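Local coordinates for protein cytokinin riboside 5'-monophosphate phosphoribohydrolase (Streptomyces coelicolor, PDB 5ZI9) that belongs to the SLOG clan of Rossmann-like alpha/beta proteins, built round a parallel sheet flanked by helices, and assembles from several copies of one chain, at residues P72-V77 against A106-G111; P88-G93 against A115-N120; T129-G134 against V147-N152; F203-W208 against V235-D240. All coordinates share one frame; numbering follows the deposited sequence.

Contact 1. Residues P72-V77 against A106-G111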
loop_
_atom_site.group_PDB
_atom_site.type_symbol
_atom_site.label_atom_id
_atom_site.label_comp_id
_atom_site.label_asym_id
_atom_site.label_seq_id
_atom_site.Cartn_x
_atom_site.Cartn_y
_atom_site.Cartn_z
ATOM N N PRO B 72 -16.675 -12.897 17.658
ATOM C CA PRO B 72 -17.328 -12.263 18.817
ATOM C C PRO B 72 -16.313 -12.001 19.918
ATOM O O PRO B 72 -15.159 -12.342 19.753
ATOM C CB PRO B 72 -18.338 -13.326 19.257
ATOM C CG PRO B 72 -17.678 -14.604 18.904
ATOM C CD PRO B 72 -16.996 -14.334 17.587
ATOM N N PRO B 73 -16.727 -11.397 21.034
ATOM C CA PRO B 73 -15.878 -11.187 22.194
ATOM C C PRO B 73 -15.123 -12.436 22.604
ATOM O O PRO B 73 -15.740 -13.506 22.677
ATOM C CB PRO B 73 -16.893 -10.844 23.265
ATOM C CG PRO B 73 -17.939 -10.092 22.537
ATOM C CD PRO B 73 -17.930 -10.555 21.105
ATOM N N ALA B 74 -13.811 -12.322 22.852
ATOM C CA ALA B 74 -12.999 -13.509 23.133
ATOM C C ALA B 74 -12.077 -13.334 24.286
ATOM O O ALA B 74 -11.843 -12.222 24.723
ATOM C CB ALA B 74 -12.184 -13.886 21.916
ATOM N N ILE B 75 -11.572 -14.461 24.773
ATOM C CA ILE B 75 -10.500 -14.507 25.761
ATOM C C ILE B 75 -9.358 -15.334 25.168
ATOM O O ILE B 75 -9.600 -16.350 24.557
ATOM C CB ILE B 75 -10.987 -15.146 27.075
ATOM C CG1 ILE B 75 -12.007 -14.237 27.764
ATOM C CG2 ILE B 75 -9.828 -15.513 27.999
ATOM C CD1 ILE B 75 -11.493 -12.885 28.194
ATOM N N SER B 76 -8.128 -14.891 25.353
ATOM C CA SER B 76 -6.978 -15.602 24.806
ATOM C C SER B 76 -6.360 -16.437 25.904
ATOM O O SER B 76 -6.027 -15.900 26.958
ATOM C CB SER B 76 -5.935 -14.647 24.219
ATOM O OG SER B 76 -6.358 -14.158 22.964
ATOM N N VAL B 77 -6.204 -17.740 25.635
ATOM C CA VAL B 77 -5.711 -18.705 26.624
ATOM C C VAL B 77 -4.350 -19.245 26.241
ATOM O O VAL B 77 -4.113 -19.573 25.096
ATOM C CB VAL B 77 -6.722 -19.859 26.819
ATOM C CG1 VAL B 77 -6.211 -20.854 27.869
ATOM C CG2 VAL B 77 -8.054 -19.255 27.220
ATOM N N ALA B 106 -15.573 -16.168 22.933
ATOM C CA ALA B 106 -14.829 -17.093 22.071
ATOM C C ALA B 106 -13.507 -17.498 22.734
ATOM O O ALA B 106 -12.985 -16.787 23.583
ATOM C CB ALA B 106 -14.592 -16.466 20.718
ATOM N N VAL B 107 -12.956 -18.633 22.360
ATOM C CA VAL B 107 -11.677 -18.979 22.932
ATOM C C VAL B 107 -10.577 -18.931 21.890
ATOM O O VAL B 107 -10.659 -19.625 20.889
ATOM C CB VAL B 107 -11.726 -20.340 23.600
ATOM C CG1 VAL B 107 -10.353 -20.711 24.182
ATOM C CG2 VAL B 107 -12.789 -20.300 24.688
ATOM N N ILE B 108 -9.551 -18.117 22.154
ATOM C CA ILE B 108 -8.399 -17.974 21.258
ATOM C C ILE B 108 -7.180 -18.631 21.863
ATOM O O ILE B 108 -6.866 -18.379 22.995
ATOM C CB ILE B 108 -8.078 -16.493 20.954
ATOM C CG1 ILE B 108 -9.241 -15.802 20.231
ATOM C CG2 ILE B 108 -6.855 -16.404 20.041
ATOM C CD1 ILE B 108 -9.131 -14.300 20.227
ATOM N N THR B 109 -6.502 -19.485 21.111
ATOM C CA THR B 109 -5.220 -20.023 21.582
ATOM C C THR B 109 -4.112 -20.011 20.532
ATOM O O THR B 109 -4.292 -19.616 19.389
ATOM C CB THR B 109 -5.341 -21.465 22.096
ATOM O OG1 THR B 109 -5.393 -22.342 20.975
ATOM C CG2 THR B 109 -6.549 -21.623 22.985
ATOM N N GLY B 110 -2.943 -20.478 20.930
ATOM C CA GLY B 110 -1.877 -20.692 19.962
ATOM C C GLY B 110 -2.111 -21.780 18.937
ATOM O O GLY B 110 -1.304 -21.899 18.022
ATOM N N GLY B 111 -3.176 -22.585 19.089
ATOM C CA GLY B 111 -3.480 -23.664 18.153
ATOM C C GLY B 111 -2.564 -24.870 18.332
ATOM O O GLY B 111 -2.623 -25.805 17.553
#

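Contact 2. Residues P88-G93 against A115-N120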
loop_
_atom_site.group_PDB
_atom_site.type_symbol
_atom_site.label_atom_id
_atom_site.label_comp_id
_atom_site.label_asym_id
_atom_site.label_seq_id
_atom_site.Cartn_x
_atom_site.Cartn_y
_atom_site.Cartn_z
ATOM N N PRO B 88 -4.067 -33.235 35.289
ATOM C CA PRO B 88 -5.004 -32.324 35.959
ATOM C C PRO B 88 -4.941 -30.928 35.378
ATOM O O PRO B 88 -5.970 -30.256 35.302
ATOM C CB PRO B 88 -4.560 -32.338 37.438
ATOM C CG PRO B 88 -3.325 -33.164 37.504
ATOM C CD PRO B 88 -3.261 -33.994 36.261
ATOM N N GLU B 89 -3.752 -30.482 34.966
ATOM C CA GLU B 89 -3.639 -29.205 34.211
ATOM C C GLU B 89 -4.474 -29.215 32.916
ATOM O O GLU B 89 -5.174 -28.250 32.596
ATOM C CB GLU B 89 -2.178 -28.900 33.888
ATOM C CG GLU B 89 -1.382 -28.365 35.060
ATOM C CD GLU B 89 0.096 -28.245 34.751
ATOM O OE1 GLU B 89 0.521 -28.128 33.562
ATOM O OE2 GLU B 89 0.856 -28.264 35.724
ATOM N N TYR B 90 -4.408 -30.338 32.204
ATOM C CA TYR B 90 -5.115 -30.499 30.965
ATOM C C TYR B 90 -6.598 -30.481 31.210
ATOM O O TYR B 90 -7.330 -29.814 30.470
ATOM C CB TYR B 90 -4.692 -31.797 30.291
ATOM C CG TYR B 90 -5.183 -31.941 28.871
ATOM C CD1 TYR B 90 -6.522 -32.260 28.607
ATOM C CD2 TYR B 90 -4.319 -31.750 27.786
ATOM C CE1 TYR B 90 -6.983 -32.399 27.323
ATOM C CE2 TYR B 90 -4.785 -31.884 26.479
ATOM C CZ TYR B 90 -6.122 -32.214 26.257
ATOM O OH TYR B 90 -6.626 -32.375 24.978
ATOM N N ASP B 91 -7.044 -31.200 32.257
ATOM C CA ASP B 91 -8.471 -31.238 32.578
ATOM C C ASP B 91 -8.953 -29.832 32.927
ATOM O O ASP B 91 -10.026 -29.413 32.480
ATOM C CB ASP B 91 -8.791 -32.236 33.700
ATOM C CG ASP B 91 -10.298 -32.257 34.061
ATOM O OD1 ASP B 91 -11.167 -32.564 33.190
ATOM O OD2 ASP B 91 -10.611 -31.928 35.224
ATOM N N ALA B 92 -8.143 -29.091 33.675
ATOM C CA ALA B 92 -8.453 -27.692 33.980
ATOM C C ALA B 92 -8.645 -26.820 32.714
ATOM O O ALA B 92 -9.600 -26.026 32.647
ATOM C CB ALA B 92 -7.369 -27.114 34.873
ATOM N N GLY B 93 -7.765 -27.006 31.715
ATOM C CA GLY B 93 -7.894 -26.318 30.434
ATOM C C GLY B 93 -9.166 -26.606 29.677
ATOM O O GLY B 93 -9.758 -25.703 29.063
ATOM N N ALA B 115 -1.948 -27.700 26.836
ATOM C CA ALA B 115 -2.925 -26.776 27.379
ATOM C C ALA B 115 -3.684 -25.957 26.318
ATOM O O ALA B 115 -4.837 -25.593 26.509
ATOM C CB ALA B 115 -2.227 -25.862 28.358
ATOM N N MET B 116 -3.038 -25.643 25.203
ATOM C CA MET B 116 -3.745 -24.936 24.109
ATOM C C MET B 116 -4.875 -25.797 23.576
ATOM O O MET B 116 -6.007 -25.343 23.439
ATOM C CB MET B 116 -2.782 -24.580 22.956
ATOM C CG MET B 116 -1.925 -23.355 23.227
ATOM S SD MET B 116 -0.520 -23.172 22.127
ATOM C CE MET B 116 0.495 -24.538 22.695
ATOM N N GLU B 117 -4.527 -27.043 23.282
ATOM C CA GLU B 117 -5.470 -28.036 22.791
ATOM C C GLU B 117 -6.595 -28.264 23.795
ATOM O O GLU B 117 -7.782 -28.264 23.421
ATOM C CB GLU B 117 -4.712 -29.321 22.500
ATOM C CG GLU B 117 -5.549 -30.456 21.936
ATOM C CD GLU B 117 -4.724 -31.712 21.876
ATOM O OE1 GLU B 117 -4.335 -32.228 22.953
ATOM O OE2 GLU B 117 -4.417 -32.138 20.746
ATOM N N ALA B 118 -6.213 -28.388 25.067
ATOM C CA ALA B 118 -7.185 -28.479 26.181
ATOM C C ALA B 118 -8.236 -27.395 26.098
ATOM O O ALA B 118 -9.438 -27.675 26.069
ATOM C CB ALA B 118 -6.487 -28.421 27.519
ATOM N N ALA B 119 -7.803 -26.151 26.015
ATOM C CA ALA B 119 -8.787 -25.057 25.951
ATOM C C ALA B 119 -9.650 -25.101 24.666
ATOM O O ALA B 119 -10.877 -24.943 24.727
ATOM C CB ALA B 119 -8.115 -23.694 26.157
ATOM N N ASN B 120 -9.035 -25.361 23.515
ATOM C CA ASN B 120 -9.819 -25.429 22.277
ATOM C C ASN B 120 -10.842 -26.570 22.372
ATOM O O ASN B 120 -11.987 -26.428 21.915
ATOM C CB ASN B 120 -8.936 -25.692 21.063
ATOM C CG ASN B 120 -8.157 -24.488 20.624
ATOM O OD1 ASN B 120 -6.924 -24.530 20.628
ATOM N ND2 ASN B 120 -8.855 -23.435 20.178
#

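Contact 3. Residues T129-G134 against V147-N152. With EDO (1,2-ethanediol), chain M.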
loop_
_atom_site.group_PDB
_atom_site.type_symbol
_atom_site.label_atom_id
_atom_site.label_comp_id
_atom_site.label_asym_id
_atom_site.label_seq_id
_atom_site.Cartn_x
_atom_site.Cartn_y
_atom_site.Cartn_z
ATOM N N THR B 129 -17.209 -20.923 19.770
ATOM C CA THR B 129 -16.235 -20.663 18.709
ATOM C C THR B 129 -14.794 -20.835 19.236
ATOM O O THR B 129 -14.381 -20.178 20.197
ATOM C CB THR B 129 -16.468 -19.335 17.953
ATOM O OG1 THR B 129 -15.270 -18.577 17.951
ATOM C CG2 THR B 129 -17.532 -18.506 18.533
ATOM N N SER B 130 -14.057 -21.749 18.596
ATOM C CA SER B 130 -12.716 -22.194 19.026
ATOM C C SER B 130 -11.647 -21.732 18.025
ATOM O O SER B 130 -11.619 -22.199 16.909
ATOM C CB SER B 130 -12.686 -23.694 19.102
ATOM O OG SER B 130 -11.416 -24.176 19.453
ATOM N N VAL B 131 -10.798 -20.782 18.431
ATOM C CA VAL B 131 -9.790 -20.158 17.542
ATOM C C VAL B 131 -8.367 -20.656 17.861
ATOM O O VAL B 131 -7.941 -20.797 19.025
ATOM C CB VAL B 131 -9.862 -18.608 17.547
ATOM C CG1 VAL B 131 -9.053 -17.982 16.396
ATOM C CG2 VAL B 131 -11.290 -18.139 17.429
ATOM N N GLY B 132 -7.658 -20.963 16.785
ATOM C CA GLY B 132 -6.248 -21.385 16.863
ATOM C C GLY B 132 -5.380 -20.551 15.939
ATOM O O GLY B 132 -5.469 -20.695 14.733
ATOM N N LEU B 133 -4.577 -19.665 16.525
ATOM C CA LEU B 133 -3.653 -18.801 15.784
ATOM C C LEU B 133 -2.297 -19.446 15.853
ATOM O O LEU B 133 -1.602 -19.292 16.837
ATOM C CB LEU B 133 -3.590 -17.394 16.402
ATOM C CG LEU B 133 -4.918 -16.660 16.664
ATOM C CD1 LEU B 133 -4.639 -15.285 17.190
ATOM C CD2 LEU B 133 -5.814 -16.540 15.440
ATOM N N GLY B 134 -1.938 -20.198 14.823
ATOM C CA GLY B 134 -0.664 -20.917 14.791
ATOM C C GLY B 134 0.539 -20.070 14.422
ATOM O O GLY B 134 0.414 -18.918 14.003
ATOM N N VAL B 147 -9.337 -27.097 16.851
ATOM C CA VAL B 147 -9.353 -25.726 16.319
ATOM C C VAL B 147 -10.416 -25.591 15.256
ATOM O O VAL B 147 -10.447 -26.372 14.332
ATOM C CB VAL B 147 -7.992 -25.298 15.743
ATOM C CG1 VAL B 147 -8.116 -24.063 14.837
ATOM C CG2 VAL B 147 -7.022 -25.021 16.885
ATOM N N ASP B 148 -11.257 -24.577 15.357
ATOM C CA ASP B 148 -12.269 -24.342 14.329
ATOM C C ASP B 148 -11.941 -23.185 13.348
ATOM O O ASP B 148 -11.911 -23.388 12.147
ATOM C CB ASP B 148 -13.627 -24.150 14.985
ATOM C CG ASP B 148 -14.717 -24.698 14.161
ATOM O OD1 ASP B 148 -14.884 -25.951 14.190
ATOM O OD2 ASP B 148 -15.362 -23.879 13.469
ATOM N N ILE B 149 -11.721 -21.982 13.854
ATOM C CA ILE B 149 -11.167 -20.907 13.037
ATOM C C ILE B 149 -9.644 -20.974 13.177
ATOM O O ILE B 149 -9.103 -20.661 14.255
ATOM C CB ILE B 149 -11.727 -19.558 13.473
ATOM C CG1 ILE B 149 -13.247 -19.545 13.246
ATOM C CG2 ILE B 149 -11.093 -18.432 12.689
ATOM C CD1 ILE B 149 -13.965 -18.430 13.977
ATOM N N GLY B 150 -8.966 -21.406 12.108
ATOM C CA GLY B 150 -7.507 -21.616 12.113
ATOM C C GLY B 150 -6.718 -20.726 11.152
ATOM O O GLY B 150 -7.110 -20.551 9.988
ATOM N N LEU B 151 -5.607 -20.160 11.640
ATOM C CA LEU B 151 -4.575 -19.564 10.781
ATOM C C LEU B 151 -3.253 -19.962 11.272
ATOM O O LEU B 151 -3.065 -20.053 12.463
ATOM C CB LEU B 151 -4.538 -18.068 10.858
ATOM C CG LEU B 151 -5.715 -17.305 10.307
ATOM C CD1 LEU B 151 -6.514 -16.835 11.530
ATOM C CD2 LEU B 151 -5.206 -16.160 9.406
ATOM N N ASN B 152 -2.313 -20.085 10.346
ATOM C CA ASN B 152 -0.901 -20.259 10.641
ATOM C C ASN B 152 -0.163 -19.026 10.194
ATOM O O ASN B 152 0.001 -18.785 8.980
ATOM C CB ASN B 152 -0.376 -21.415 9.839
ATOM C CG ASN B 152 -0.969 -22.709 10.267
ATOM O OD1 ASN B 152 -0.678 -23.165 11.361
ATOM N ND2 ASN B 152 -1.807 -23.300 9.420
HETATM C C1 EDO M . -18.443 -17.922 21.977
HETATM O O1 EDO M . -17.885 -19.267 22.065
HETATM C C2 EDO M . -19.909 -17.915 21.587
HETATM O O2 EDO M . -19.940 -18.039 20.139
#

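Contact 4. Residues F203-W208 against V235-D240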
loop_
_atom_site.group_PDB
_atom_site.type_symbol
_atom_site.label_atom_id
_atom_site.label_comp_id
_atom_site.label_asym_id
_atom_site.label_seq_id
_atom_site.Cartn_x
_atom_site.Cartn_y
_atom_site.Cartn_z
ATOM N N PHE B 203 -3.649 -19.581 36.342
ATOM C CA PHE B 203 -4.216 -20.755 36.943
ATOM C C PHE B 203 -3.096 -21.619 37.486
ATOM O O PHE B 203 -2.207 -21.984 36.734
ATOM C CB PHE B 203 -5.001 -21.527 35.907
ATOM C CG PHE B 203 -5.865 -22.574 36.508
ATOM C CD1 PHE B 203 -5.348 -23.843 36.823
ATOM C CD2 PHE B 203 -7.187 -22.291 36.817
ATOM C CE1 PHE B 203 -6.150 -24.810 37.413
ATOM C CE2 PHE B 203 -7.990 -23.265 37.399
ATOM C CZ PHE B 203 -7.471 -24.526 37.691
ATOM N N GLY B 204 -3.145 -21.957 38.778
ATOM C CA GLY B 204 -2.206 -22.893 39.404
ATOM C C GLY B 204 -1.353 -22.204 40.436
ATOM O O GLY B 204 -0.260 -21.776 40.143
ATOM N N SER B 205 -1.825 -22.103 41.664
ATOM C CA SER B 205 -1.078 -21.343 42.698
ATOM C C SER B 205 0.289 -21.964 43.114
ATOM O O SER B 205 1.232 -21.210 43.433
ATOM C CB SER B 205 -1.965 -21.079 43.915
ATOM O OG SER B 205 -2.355 -22.296 44.505
ATOM N N GLU B 206 0.400 -23.297 43.090
ATOM C CA GLU B 206 1.675 -23.969 43.398
ATOM C C GLU B 206 2.654 -23.793 42.267
ATOM O O GLU B 206 3.880 -23.725 42.497
ATOM C CB GLU B 206 1.499 -25.453 43.667
ATOM C CG GLU B 206 0.631 -25.666 44.879
ATOM C CD GLU B 206 0.495 -27.120 45.235
ATOM O OE1 GLU B 206 -0.575 -27.718 44.935
ATOM O OE2 GLU B 206 1.470 -27.655 45.801
ATOM N N TYR B 207 2.124 -23.709 41.045
ATOM C CA TYR B 207 2.979 -23.435 39.889
ATOM C C TYR B 207 3.519 -21.992 39.856
ATOM O O TYR B 207 4.741 -21.780 39.786
ATOM C CB TYR B 207 2.225 -23.708 38.596
ATOM C CG TYR B 207 3.135 -23.627 37.416
ATOM C CD1 TYR B 207 4.042 -24.650 37.163
ATOM C CD2 TYR B 207 3.129 -22.514 36.575
ATOM C CE1 TYR B 207 4.895 -24.591 36.076
ATOM C CE2 TYR B 207 3.986 -22.438 35.483
ATOM C CZ TYR B 207 4.863 -23.485 35.245
ATOM O OH TYR B 207 5.728 -23.439 34.193
ATOM N N TRP B 208 2.594 -21.027 39.920
ATOM C CA TRP B 208 2.919 -19.600 39.821
ATOM C C TRP B 208 3.443 -18.932 41.087
ATOM O O TRP B 208 3.912 -17.790 41.029
ATOM C CB TRP B 208 1.703 -18.824 39.323
ATOM C CG TRP B 208 1.264 -19.255 37.935
ATOM C CD1 TRP B 208 0.151 -19.946 37.620
ATOM C CD2 TRP B 208 1.931 -18.997 36.702
ATOM N NE1 TRP B 208 0.065 -20.146 36.274
ATOM C CE2 TRP B 208 1.147 -19.564 35.681
ATOM C CE3 TRP B 208 3.115 -18.322 36.354
ATOM C CZ2 TRP B 208 1.508 -19.505 34.335
ATOM C CZ3 TRP B 208 3.478 -18.259 35.008
ATOM C CH2 TRP B 208 2.670 -18.859 34.017
ATOM N N VAL B 235 -4.264 -14.913 40.928
ATOM C CA VAL B 235 -3.882 -16.293 40.902
ATOM C C VAL B 235 -5.004 -17.118 41.535
ATOM O O VAL B 235 -5.493 -16.797 42.600
ATOM C CB VAL B 235 -2.603 -16.503 41.690
ATOM C CG1 VAL B 235 -2.174 -17.975 41.661
ATOM C CG2 VAL B 235 -1.517 -15.580 41.153
ATOM N N THR B 236 -5.368 -18.218 40.898
ATOM C CA THR B 236 -6.453 -19.058 41.359
ATOM C C THR B 236 -6.223 -20.525 41.005
ATOM O O THR B 236 -5.438 -20.854 40.111
ATOM C CB THR B 236 -7.789 -18.558 40.788
ATOM O OG1 THR B 236 -8.860 -19.219 41.449
ATOM C CG2 THR B 236 -7.903 -18.798 39.313
ATOM N N ASP B 237 -6.880 -21.406 41.745
ATOM C CA ASP B 237 -6.906 -22.811 41.391
ATOM C C ASP B 237 -8.297 -23.218 40.971
ATOM O O ASP B 237 -8.499 -24.370 40.676
ATOM C CB ASP B 237 -6.425 -23.648 42.558
ATOM C CG ASP B 237 -4.945 -23.458 42.833
ATOM O OD1 ASP B 237 -4.096 -23.568 41.923
ATOM O OD2 ASP B 237 -4.604 -23.206 43.983
ATOM N N ASP B 238 -9.237 -22.277 40.891
ATOM C CA ASP B 238 -10.618 -22.607 40.670
ATOM C C ASP B 238 -11.052 -22.082 39.298
ATOM O O ASP B 238 -11.032 -20.870 39.010
ATOM C CB ASP B 238 -11.499 -22.044 41.800
ATOM C CG ASP B 238 -12.953 -22.393 41.619
ATOM O OD1 ASP B 238 -13.232 -23.519 41.190
ATOM O OD2 ASP B 238 -13.831 -21.547 41.826
ATOM N N VAL B 239 -11.466 -23.017 38.460
ATOM C CA VAL B 239 -11.822 -22.706 37.109
ATOM C C VAL B 239 -13.030 -21.803 37.136
ATOM O O VAL B 239 -13.073 -20.815 36.407
ATOM C CB VAL B 239 -12.084 -24.012 36.329
ATOM C CG1 VAL B 239 -12.827 -23.766 35.021
ATOM C CG2 VAL B 239 -10.760 -24.725 36.082
ATOM N N ASP B 240 -14.021 -22.123 37.966
ATOM C CA ASP B 240 -15.217 -21.251 38.026
ATOM C C ASP B 240 -14.940 -19.829 38.583
ATOM O O ASP B 240 -15.624 -18.866 38.181
ATOM C CB ASP B 240 -16.379 -21.926 38.761
ATOM C CG ASP B 240 -17.103 -22.918 37.897
ATOM O OD1 ASP B 240 -17.464 -22.568 36.774
ATOM O OD2 ASP B 240 -17.310 -24.062 38.324
#

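Contact 1. Residues P72-V77 against A106-G111
Ile108 reaches Ala74 with the tip of its longer branch, CD1 lying 3.5 Å from Ala74 CB. Its CG1 is anti to the carbonyl carbon (chi1 -62°), which carries the ethyl arm across to the neighbouring strand. On the same face the methyls of Ala74 and Ala106 meet, CB to CB at 3.7 Å; Pro72, in the loop before the strand, touches Ala106 CB through CG. Ser76 OG rests against Ile108 CB at 3.5 Å as simple packing; its hydrogen bond goes to the carbonyl of Phe163. On the other face Val77 CG2 and Val107 CG1 come within 4.1 Å, their branches crossing at a slant. Four backbone hydrogen bonds hold the strands together. Ala106 N to Pro73 O, at 2.7 Å, opens the series, Ile75 N donates to Ala106 O and Ile75 O accepts from Ile108 N, and Val77 N to Ile108 O, at 2.8 Å, closes it. At the end of its strand, Thr109 OG1 accepts from Gly111 N at 2.9 Å, forming an ST turn, and also bonds to Asn120. Leu100 of helix 88-102 covers Ile75, Val77 and Val107. Segments 74-77 and 106-109 run parallel with axes 30° apart, as the two arms of the beta-alpha-beta unit 74-78, 88-102, 106-109. With Gly110 starting a glycine-rich turn into the next helix, they are consistent with a Rossmann-type fold.

Contact 2. Residues P88-G93 against A115-N120
Tyr90 lays its ring over the methyl of Ala118 and ends at the carboxylate of Glu117. From CB the chain leaves with CG anti to the backbone N (chi1 -169°), which swings the ring out of helix 88-102 toward helix 115-125. CG, CD1, CD2, CE1 and CE2 are all about equally far from Ala118 CB, because the methyl sits over the middle of the ring: CB is 3.8 Å from the centroid and 1° off the normal, a CH-pi contact. Farther out, CZ has Ala118 CA at 3.9 Å on that face, while CE2 approaches Glu117 OE1 at the ring edge. At the tip, OH donates to Glu117 OE1 at 3.1 Å. The oxygen lies near the ring plane, but the hydroxyl stands above the carboxylate plane, the two planes being 69° apart. The Ala118 methyl is also pressed against the backbone of the other helix, 3.4 Å from Tyr90 O. Beside it Gly93, with no side chain, lets the axes of 88-93 and 115-120 come within 7.9 Å, and its O takes a CA-H...O contact from Ala119 CA at 3.3 Å. Glu89, on the same helix, forms a salt bridge with Lys224 of a second subunit. The two helices lie side by side on the sheet face that carries Val77 and Val107, helix 88-102 leading into strand 106-109 and helix 115-125 into strand 130-135.

Contact 3. Residues T129-G134 against V147-N152
Leu133 and Leu151 lie side by side and point the same way, CD2 of Leu133 4.0 Å from CD1 of Leu151. In both, CG is anti to the carbonyl carbon; this shared first torsion sends the two CG atoms the same way, while the ends are turned differently (chi2 -177° in Leu133, 104° in Leu151). Val131 and Ile149 occupy the same face one step earlier; Val131 CG2 meets Ile149 CB at 4.2 Å, and Val131 CG1 leans on the Ile149 carbonyl. At the start of the pair, Ile149 CD1 passes across Thr129 OG1. On the opposite face Val147 closes over Gly132, with CG2 3.7 Å and CG1 3.8 Å from Gly132 CA. Backbone bonds fix this register. Ser130 O is gripped twice, by Asp148 N at 2.9 Å and Ile149 N at 3.1 Å, arriving from opposite faces of its carbonyl plane. Gly132 bonds through both N and O, and Gly134 N closes on Leu151 O. The Ser130 hydroxyl bonds to Asn120, and Thr129 N donates to O1 of a bound 1,2-ethanediol at 2.9 Å. Joined to strand 130-135 without an intervening helix, strand 149-153 is the outermost strand, within this chain, of the parallel, Rossmann-like sheet.

Contact 4. Residues F203-W208 against V235-D240
Phe203 and Thr236 form one parallel bridge, in which Gly204 N donates to Thr236 O at 2.9 Å in a nearly straight bond of 168°, before both segments turn out of the sheet. Gly204 turns with a positive phi and is the N-cap of helix 205-220. Asp237 meets the first residue of that helix with both carboxylate oxygens. OD1 accepts from Ser205 N at 2.7 Å, on its syn side and 29° out of the carboxylate plane. OD2 accepts from Ser205 OG at a very short 2.5 Å, a length best treated as doubtful. Ser205 OG sits between its own N and carbonyl carbon (chi1 62°), which turns the hydroxyl to the same carboxylate. Val235 CG1 packs on Ser205 CA at 3.7 Å. The Phe203 ring reaches along segment 235-240: Thr236 O and Asp237 CA stand over one face near the rim, CZ is 3.2 Å from Asp237 O, and CE2 touches Val239 CG2 at 3.4 Å. Thr236 OG1 accepts from Asp238 N at 3.1 Å, an ST turn, and also bonds to Glu241; Asp238 is the N-cap of helix 239-249. Tyr207 O accepts from Trp214 NE1 of a second subunit. The chemistry is that of a carboxylate at a helix N-terminus: the Ser205 N-H and the helix N-terminus would probably favour a charged Asp237, while the Glu206 carboxylate, nearby without contact, would work against it.

Overall arrangement
Contacts 1, 3 and 4 bind strands of one parallel sheet, while contact 2 packs two helices against it. Contacts 1 and 3 share neighbouring strands: Val107 O accepts from Val131 N at 2.7 Å, and their centres are 9 Å apart. Asn120 of contact 2 ties them further, its OD1 2.7 Å from Thr109 OG1 and its ND2 2.8 Å from Ser130 OG. Contact 2 also reaches contact 4, Ala92 CB packing on Phe203 CE1 at 3.6 Å. Contacts 3 and 4, toward opposite margins of the sheet, stay about 15 Å apart at their nearest atoms. The 1,2-ethanediol bonded to Thr129 lies near Pro72, where contacts 1 and 3 adjoin.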